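Local coordinates for protein transcriptional regulator (Streptococcus pneumoniae, PDB 2GNP) that probably acts as a transcriptional regulator that senses a sugar-type effector through a putative sugar-binding domain with a Rossmann-like core, at residues R42-A47 against L69-D74; D133-S138 against R209-S214; I158-N163 against G230-S235. All coordinates share one frame; numbering follows the deposited sequence.

Contact 1 (R42-A47 against L69-D74); sequences RISQVA and LSNLVD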
loop_
_atom_site.group_PDB
_atom_site.type_symbol
_atom_site.label_atom_id
_atom_site.label_comp_id
_atom_site.label_asym_id
_atom_site.label_seq_id
_atom_site.Cartn_x
_atom_site.Cartn_y
_atom_site.Cartn_z
ATOM N N ARG A 42 12.884 0.305 13.014
ATOM C CA ARG A 42 12.004 0.852 14.040
ATOM C C ARG A 42 10.580 0.930 13.510
ATOM O O ARG A 42 9.654 0.561 14.212
ATOM C CB ARG A 42 12.474 2.232 14.443
ATOM C CG ARG A 42 11.900 2.704 15.808
ATOM C CD ARG A 42 12.913 3.642 16.576
ATOM N NE ARG A 42 13.175 4.784 15.761
ATOM C CZ ARG A 42 14.349 5.297 15.464
ATOM N NH1 ARG A 42 15.520 4.855 15.997
ATOM N NH2 ARG A 42 14.327 6.300 14.642
ATOM N N ILE A 43 10.462 1.374 12.260
ATOM C CA ILE A 43 9.162 1.523 11.612
ATOM C C ILE A 43 8.594 0.121 11.392
ATOM O O ILE A 43 7.432 -0.131 11.695
ATOM C CB ILE A 43 9.284 2.304 10.284
ATOM C CG1 ILE A 43 9.642 3.774 10.551
ATOM C CG2 ILE A 43 7.989 2.193 9.457
ATOM C CD1 ILE A 43 10.051 4.535 9.315
ATOM N N SER A 44 9.427 -0.774 10.896
ATOM C CA SER A 44 8.981 -2.146 10.606
ATOM C C SER A 44 8.503 -2.886 11.828
ATOM O O SER A 44 7.551 -3.682 11.743
ATOM C CB SER A 44 10.077 -2.961 9.907
ATOM O OG SER A 44 10.418 -2.410 8.674
ATOM N N GLN A 45 9.161 -2.690 12.986
ATOM C CA GLN A 45 8.738 -3.398 14.201
ATOM C C GLN A 45 7.385 -2.899 14.701
ATOM O O GLN A 45 6.553 -3.660 15.169
ATOM C CB GLN A 45 9.830 -3.255 15.292
ATOM C CG GLN A 45 9.541 -4.060 16.505
ATOM C CD GLN A 45 9.471 -5.567 16.202
ATOM O OE1 GLN A 45 8.440 -6.192 16.425
ATOM N NE2 GLN A 45 10.544 -6.127 15.663
ATOM N N VAL A 46 7.181 -1.578 14.610
ATOM C CA VAL A 46 5.929 -0.989 15.052
ATOM C C VAL A 46 4.837 -1.574 14.158
ATOM O O VAL A 46 3.826 -2.107 14.658
ATOM C CB VAL A 46 5.985 0.512 14.977
ATOM C CG1 VAL A 46 4.554 1.122 15.096
ATOM C CG2 VAL A 46 6.948 1.063 16.098
ATOM N N ALA A 47 5.136 -1.614 12.864
ATOM C CA ALA A 47 4.140 -2.036 11.838
ATOM C C ALA A 47 3.802 -3.499 12.049
ATOM O O ALA A 47 2.641 -3.888 11.989
ATOM C CB ALA A 47 4.656 -1.793 10.430
ATOM N N LEU A 69 6.668 -3.610 2.974
ATOM C CA LEU A 69 5.875 -4.763 3.399
ATOM C C LEU A 69 6.802 -5.927 3.715
ATOM O O LEU A 69 6.611 -6.641 4.716
ATOM C CB LEU A 69 4.846 -5.125 2.327
ATOM C CG LEU A 69 3.761 -4.072 2.166
ATOM C CD1 LEU A 69 2.569 -4.671 1.416
ATOM C CD2 LEU A 69 3.437 -3.321 3.457
ATOM N N SER A 70 7.791 -6.137 2.851
ATOM C CA SER A 70 8.740 -7.241 3.081
ATOM C C SER A 70 9.408 -7.059 4.443
ATOM O O SER A 70 9.556 -7.994 5.228
ATOM C CB SER A 70 9.755 -7.312 1.960
ATOM O OG SER A 70 10.706 -8.352 2.236
ATOM N N ASN A 71 9.786 -5.822 4.734
ATOM C CA ASN A 71 10.467 -5.520 6.008
ATOM C C ASN A 71 9.583 -5.805 7.228
ATOM O O ASN A 71 10.053 -6.228 8.280
ATOM C CB ASN A 71 10.962 -4.068 5.987
ATOM C CG ASN A 71 12.110 -3.814 4.977
ATOM O OD1 ASN A 71 12.789 -4.750 4.459
ATOM N ND2 ASN A 71 12.361 -2.539 4.728
ATOM N N LEU A 72 8.262 -5.568 7.116
ATOM C CA LEU A 72 7.441 -5.844 8.263
ATOM C C LEU A 72 7.198 -7.338 8.364
ATOM O O LEU A 72 7.228 -7.870 9.469
ATOM C CB LEU A 72 6.155 -5.000 8.239
ATOM C CG LEU A 72 4.820 -5.477 7.740
ATOM C CD1 LEU A 72 4.232 -6.671 8.564
ATOM C CD2 LEU A 72 3.819 -4.256 7.676
ATOM N N VAL A 73 6.970 -7.994 7.218
ATOM C CA VAL A 73 6.742 -9.438 7.212
ATOM C C VAL A 73 7.928 -10.187 7.867
ATOM O O VAL A 73 7.751 -11.131 8.635
ATOM C CB VAL A 73 6.447 -9.987 5.797
ATOM C CG1 VAL A 73 6.357 -11.520 5.879
ATOM C CG2 VAL A 73 5.071 -9.445 5.340
ATOM N N ASP A 74 9.127 -9.742 7.576
ATOM C CA ASP A 74 10.336 -10.385 8.171
ATOM C C ASP A 74 10.252 -10.380 9.714
ATOM O O ASP A 74 10.685 -11.344 10.413
ATOM C CB ASP A 74 11.580 -9.611 7.769
ATOM C CG ASP A 74 12.059 -9.903 6.365
ATOM O OD1 ASP A 74 11.567 -10.829 5.700
ATOM O OD2 ASP A 74 12.992 -9.183 5.920
#
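S44 and A47 sit on one side of helix 36-54 and meet N71 and L72 of helix 67-75, a helix-helix packing in the alpha/beta, Rossmann-like fold of this putative sugar-binding domain. The short axes approach to 8.2 Å and cross at -64°, so the helices touch at one compact patch and then part. S44 marks the crossing point: its CA is 4.6 Å from the CA of L72, which a small residue allows.

Take L72 from CB outward. Its CB sits 4.0 Å from the carbonyl O of S44 and a little further from the methyl of A47, so the first carbon already meets both the backbone and a side chain of the facing surface. Chi1 is 97°, away from the usual staggered values, and this turn of CG brings the CD2 branch round to A47, where it stops 3.8 Å from the CB of A47, the apolar touch of this interface. Beyond the two segments L72 also meets L51 of the same long helix and V227 of strand 223-227; A47 rests on V227 too, which ties the helix pair to the central sheet.

S44 forms the other half of the patch. Its CB lies 3.6 Å from the backbone O of N71. The hydroxyl, set beside its own backbone N (chi1 -62°), is turned back along the helix and hydrogen-bonds to the carbonyl O of S40. Its polar need is thus met inside its own helix, and the neighbouring helix offers it carbon instead. Three of the four touching residues are buried. The tightest side-chain approach is S44 OG against the CB of N71, at 3.2 Å.

Contact 2 (D133-S138 against R209-S214); sequences DGILQS and RTIAIS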
loop_
_atom_site.group_PDB
_atom_site.type_symbol
_atom_site.label_atom_id
_atom_site.label_comp_id
_atom_site.label_asym_id
_atom_site.label_seq_id
_atom_site.Cartn_x
_atom_site.Cartn_y
_atom_site.Cartn_z
ATOM N N ASP A 133 -10.457 -6.834 -19.265
ATOM C CA ASP A 133 -11.807 -7.309 -18.968
ATOM C C ASP A 133 -11.993 -8.833 -19.129
ATOM O O ASP A 133 -12.726 -9.442 -18.353
ATOM C CB ASP A 133 -12.808 -6.621 -19.856
ATOM C CG ASP A 133 -13.020 -5.183 -19.505
ATOM O OD1 ASP A 133 -12.675 -4.727 -18.392
ATOM O OD2 ASP A 133 -13.637 -4.509 -20.364
ATOM N N GLY A 134 -11.331 -9.415 -20.119
ATOM C CA GLY A 134 -11.295 -10.860 -20.304
ATOM C C GLY A 134 -10.826 -11.574 -19.033
ATOM O O GLY A 134 -11.396 -12.608 -18.670
ATOM N N ILE A 135 -9.814 -10.996 -18.367
ATOM C CA ILE A 135 -9.313 -11.552 -17.072
ATOM C C ILE A 135 -10.311 -11.209 -15.959
ATOM O O ILE A 135 -10.794 -12.085 -15.223
ATOM C CB ILE A 135 -7.932 -11.012 -16.751
ATOM C CG1 ILE A 135 -6.879 -11.523 -17.736
ATOM C CG2 ILE A 135 -7.526 -11.305 -15.296
ATOM C CD1 ILE A 135 -5.598 -10.707 -17.740
ATOM N N LEU A 136 -10.664 -9.934 -15.825
ATOM C CA LEU A 136 -11.472 -9.543 -14.676
ATOM C C LEU A 136 -12.851 -10.192 -14.626
ATOM O O LEU A 136 -13.376 -10.453 -13.534
ATOM C CB LEU A 136 -11.599 -8.022 -14.598
ATOM C CG LEU A 136 -10.281 -7.251 -14.359
ATOM C CD1 LEU A 136 -10.647 -5.755 -14.568
ATOM C CD2 LEU A 136 -9.721 -7.435 -12.961
ATOM N N GLN A 137 -13.434 -10.408 -15.815
ATOM C CA GLN A 137 -14.792 -10.921 -15.935
ATOM C C GLN A 137 -14.819 -12.446 -16.113
ATOM O O GLN A 137 -15.876 -13.028 -16.368
ATOM C CB GLN A 137 -15.474 -10.234 -17.127
ATOM C CG GLN A 137 -15.750 -8.700 -16.914
ATOM C CD GLN A 137 -16.253 -7.950 -18.220
ATOM O OE1 GLN A 137 -16.498 -6.741 -18.190
ATOM N NE2 GLN A 137 -16.403 -8.681 -19.343
ATOM N N SER A 138 -13.651 -13.088 -16.020
ATOM C CA SER A 138 -13.552 -14.525 -16.304
ATOM C C SER A 138 -14.172 -15.390 -15.206
ATOM O O SER A 138 -14.350 -14.958 -14.103
ATOM C CB SER A 138 -12.091 -14.935 -16.530
ATOM O OG SER A 138 -11.417 -14.805 -15.269
ATOM N N ARG A 209 -6.955 -0.970 -17.691
ATOM C CA ARG A 209 -6.078 -2.006 -18.175
ATOM C C ARG A 209 -5.391 -2.734 -16.990
ATOM O O ARG A 209 -4.580 -3.629 -17.227
ATOM C CB ARG A 209 -4.938 -1.445 -19.057
ATOM C CG ARG A 209 -5.300 -1.110 -20.502
ATOM C CD ARG A 209 -4.326 -0.062 -21.105
ATOM N NE ARG A 209 -2.891 -0.344 -20.970
ATOM C CZ ARG A 209 -1.964 0.596 -20.934
ATOM N NH1 ARG A 209 -2.326 1.871 -20.962
ATOM N NH2 ARG A 209 -0.682 0.278 -20.824
ATOM N N THR A 210 -5.707 -2.281 -15.768
ATOM C CA THR A 210 -4.920 -2.707 -14.580
ATOM C C THR A 210 -5.671 -3.824 -13.808
ATOM O O THR A 210 -6.876 -3.732 -13.550
ATOM C CB THR A 210 -4.632 -1.495 -13.699
ATOM O OG1 THR A 210 -3.888 -0.547 -14.477
ATOM C CG2 THR A 210 -3.813 -1.890 -12.431
ATOM N N ILE A 211 -4.893 -4.874 -13.463
ATOM C CA ILE A 211 -5.456 -6.031 -12.823
ATOM C C ILE A 211 -5.186 -5.855 -11.318
ATOM O O ILE A 211 -4.239 -6.405 -10.760
ATOM C CB ILE A 211 -4.868 -7.374 -13.341
ATOM C CG1 ILE A 211 -5.072 -7.510 -14.858
ATOM C CG2 ILE A 211 -5.586 -8.545 -12.625
ATOM C CD1 ILE A 211 -6.504 -7.406 -15.304
ATOM N N ALA A 212 -5.995 -5.026 -10.688
ATOM C CA ALA A 212 -5.822 -4.731 -9.247
ATOM C C ALA A 212 -7.143 -4.369 -8.633
ATOM O O ALA A 212 -8.089 -3.964 -9.313
ATOM C CB ALA A 212 -4.879 -3.526 -9.091
ATOM N N ILE A 213 -7.210 -4.468 -7.311
ATOM C CA ILE A 213 -8.366 -3.920 -6.590
ATOM C C ILE A 213 -8.620 -2.475 -6.989
ATOM O O ILE A 213 -7.694 -1.741 -7.217
ATOM C CB ILE A 213 -8.190 -4.056 -5.069
ATOM C CG1 ILE A 213 -9.475 -3.783 -4.302
ATOM C CG2 ILE A 213 -7.004 -3.209 -4.538
ATOM C CD1 ILE A 213 -9.298 -4.109 -2.766
ATOM N N SER A 214 -9.888 -2.107 -7.117
ATOM C CA SER A 214 -10.181 -0.675 -7.379
ATOM C C SER A 214 -9.936 0.202 -6.157
ATOM O O SER A 214 -10.016 -0.259 -5.017
ATOM C CB SER A 214 -11.626 -0.542 -7.837
ATOM O OG SER A 214 -12.560 -0.785 -6.788
#
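I211 pushes its CD1 methyl against the last turn of helix 129-136, and the apolar contact is almost entirely this one atom's work. It lies 3.9 Å from CG of L136, with CD2 of the same leucine nearly as close, and 4.0 Å from CG2 of I135. The two isoleucine side chains cross at about a right angle, whereas I211 and L136 run past each other in opposite directions. The bends at chi1 (-58°) and chi2 (-57°) of I211 carry CD1 over to the helix.

The polar bonds do not link helix to loop; they are made within 133-138 or to residues outside the two segments. After the helix ends, S138 turns back: its N and its OG both bond to the carbonyl O of I135, the hydroxyl at 2.8 Å, and OG is also bonded to F141 N. On the loop side, the backbone of I211 is tied to that of I124, and T210 OG1 to the carbonyl O of L206.

The result is a plain hydrophobic docking of a helix's C-terminal turn on the connection between helices 204-207 and 215-218, at the periphery of the Rossmann-like domain.

Contact 3 (I158-N163 against G230-S235); sequences IGDFSN and GDTKVS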
loop_
_atom_site.group_PDB
_atom_site.type_symbol
_atom_site.label_atom_id
_atom_site.label_comp_id
_atom_site.label_asym_id
_atom_site.label_seq_id
_atom_site.Cartn_x
_atom_site.Cartn_y
_atom_site.Cartn_z
ATOM N N ILE A 158 3.076 2.601 -0.405
ATOM C CA ILE A 158 2.658 3.743 -1.249
ATOM C C ILE A 158 3.882 4.090 -2.071
ATOM O O ILE A 158 4.980 4.307 -1.509
ATOM C CB ILE A 158 2.210 4.977 -0.403
ATOM C CG1 ILE A 158 0.890 4.661 0.363
ATOM C CG2 ILE A 158 2.053 6.237 -1.327
ATOM C CD1 ILE A 158 0.533 5.721 1.473
ATOM N N GLY A 159 3.708 4.140 -3.399
ATOM C CA GLY A 159 4.828 4.505 -4.292
ATOM C C GLY A 159 4.759 5.972 -4.715
ATOM O O GLY A 159 3.699 6.607 -4.653
ATOM N N ASP A 160 5.921 6.530 -5.058
ATOM C CA ASP A 160 5.958 7.916 -5.513
ATOM C C ASP A 160 6.132 7.909 -7.030
ATOM O O ASP A 160 6.280 6.836 -7.609
ATOM C CB ASP A 160 7.101 8.716 -4.826
ATOM C CG ASP A 160 8.467 8.171 -5.124
ATOM O OD1 ASP A 160 9.153 7.698 -4.174
ATOM O OD2 ASP A 160 8.877 8.179 -6.297
ATOM N N PHE A 161 6.129 9.081 -7.673
ATOM C CA PHE A 161 6.247 9.114 -9.122
ATOM C C PHE A 161 7.448 9.974 -9.480
ATOM O O PHE A 161 7.480 10.611 -10.539
ATOM C CB PHE A 161 4.967 9.643 -9.731
ATOM C CG PHE A 161 4.756 9.238 -11.153
ATOM C CD1 PHE A 161 4.672 10.204 -12.145
ATOM C CD2 PHE A 161 4.655 7.901 -11.509
ATOM C CE1 PHE A 161 4.470 9.816 -13.498
ATOM C CE2 PHE A 161 4.468 7.530 -12.825
ATOM C CZ PHE A 161 4.359 8.496 -13.815
ATOM N N SER A 162 8.415 9.962 -8.542
ATOM C CA SER A 162 9.712 10.568 -8.756
ATOM C C SER A 162 10.462 9.693 -9.753
ATOM O O SER A 162 10.016 8.580 -10.118
ATOM C CB SER A 162 10.506 10.639 -7.449
ATOM O OG SER A 162 11.108 9.370 -7.204
ATOM N N ASN A 163 11.638 10.138 -10.184
ATOM C CA ASN A 163 12.474 9.325 -11.075
ATOM C C ASN A 163 12.698 7.893 -10.544
ATOM O O ASN A 163 12.580 6.936 -11.283
ATOM C CB ASN A 163 13.807 10.036 -11.408
ATOM C CG ASN A 163 14.184 9.962 -12.906
ATOM O OD1 ASN A 163 14.491 10.958 -13.534
ATOM N ND2 ASN A 163 14.176 8.768 -13.452
ATOM N N GLY A 230 9.502 8.739 3.936
ATOM C CA GLY A 230 10.655 9.253 3.177
ATOM C C GLY A 230 10.299 10.538 2.499
ATOM O O GLY A 230 9.137 10.761 2.142
ATOM N N ASP A 231 11.295 11.393 2.284
ATOM C CA ASP A 231 10.990 12.679 1.652
ATOM C C ASP A 231 10.329 12.557 0.264
ATOM O O ASP A 231 9.519 13.404 -0.097
ATOM C CB ASP A 231 12.260 13.539 1.515
ATOM C CG ASP A 231 12.808 13.996 2.838
ATOM O OD1 ASP A 231 13.947 14.527 2.782
ATOM O OD2 ASP A 231 12.146 13.885 3.917
ATOM N N THR A 232 10.665 11.538 -0.519
ATOM C CA THR A 232 10.118 11.466 -1.925
ATOM C C THR A 232 8.648 10.994 -1.895
ATOM O O THR A 232 7.948 11.028 -2.920
ATOM C CB THR A 232 10.882 10.495 -2.816
ATOM O OG1 THR A 232 10.814 9.201 -2.234
ATOM C CG2 THR A 232 12.392 10.905 -2.993
ATOM N N LYS A 233 8.219 10.551 -0.727
ATOM C CA LYS A 233 6.832 10.091 -0.576
ATOM C C LYS A 233 5.844 11.074 0.026
ATOM O O LYS A 233 4.678 10.706 0.226
ATOM C CB LYS A 233 6.830 8.782 0.187
ATOM C CG LYS A 233 7.308 7.690 -0.731
ATOM C CD LYS A 233 7.274 6.376 -0.064
ATOM C CE LYS A 233 7.913 5.363 -1.037
ATOM N NZ LYS A 233 7.554 4.068 -0.469
ATOM N N VAL A 234 6.268 12.318 0.290
ATOM C CA VAL A 234 5.404 13.281 1.004
ATOM C C VAL A 234 4.165 13.614 0.153
ATOM O O VAL A 234 3.036 13.573 0.672
ATOM C CB VAL A 234 6.170 14.571 1.309
ATOM C CG1 VAL A 234 5.224 15.713 1.774
ATOM C CG2 VAL A 234 7.261 14.253 2.323
ATOM N N SER A 235 4.360 13.907 -1.141
ATOM C CA SER A 235 3.203 14.259 -1.996
ATOM C C SER A 235 2.222 13.075 -2.115
ATOM O O SER A 235 1.006 13.258 -2.009
ATOM C CB SER A 235 3.652 14.702 -3.381
ATOM O OG SER A 235 4.453 15.920 -3.287
HETATM O O HOH W 1 5.591 2.263 1.188
#
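D160 and K233 face each other where strand 153-160 of the Rossmann-like sheet runs out and a 3-10 turn, residues 231-233, leads into helix 234-242. The close-packed part runs from buried I158 to the base of D160. K233 reaches with its extended chain obliquely across the end of the strand and delivers NZ to the carbonyl O of I158, at 2.8 Å and with a C=O...N angle of 164°, nearly straight on. Its CE lies 3.2 Å from the same oxygen. At this NZ end a water bridges the two residues, accepting from the backbone N of I158 and, weakly, from K233 NZ. D160 is also close at its base, with CB 3.1 Å from the carbonyl O of T232.

The open side is the exposed side chain of T232, held across the contact by one hydrogen bond: its hydroxyl donates to D160 OD1 at 3.0 Å from above the carboxylate plane. The ammonium of K233 stays 5.4 Å from D160 OD1, so any attraction between these opposite charges probably acts at a distance.

Bonds at both oxygens together hold the carboxylate's rotation. D160 OD2 takes the backbone N of S162, an Asx turn, and S162 is in turn the N-cap of the next helix. The hydroxyl of S162 approaches from the same face, with OG 2.7 Å from D160 OD2.

Overall arrangement
All three contacts belong to the same putative sugar-binding domain, but none touches another. Contacts 1 and 3 are neighbours, their centres 19 Å apart and nearest atoms about 7 Å; strand 223-227 bridges them, since V227 meets the helix pair of contact 1 and the chain then runs on to G230 and the turn of contact 3. Contact 2 lies on the far side of the chain's centre from contact 1, 30 Å between centres, and 26 Å from contact 3. The segments of contacts 2 and 3 alternate along the sequence. Contact 3 sits beyond the C-terminal ends of parallel strands, where Rossmann-like domains commonly hold ligands, though no ligand site is established here.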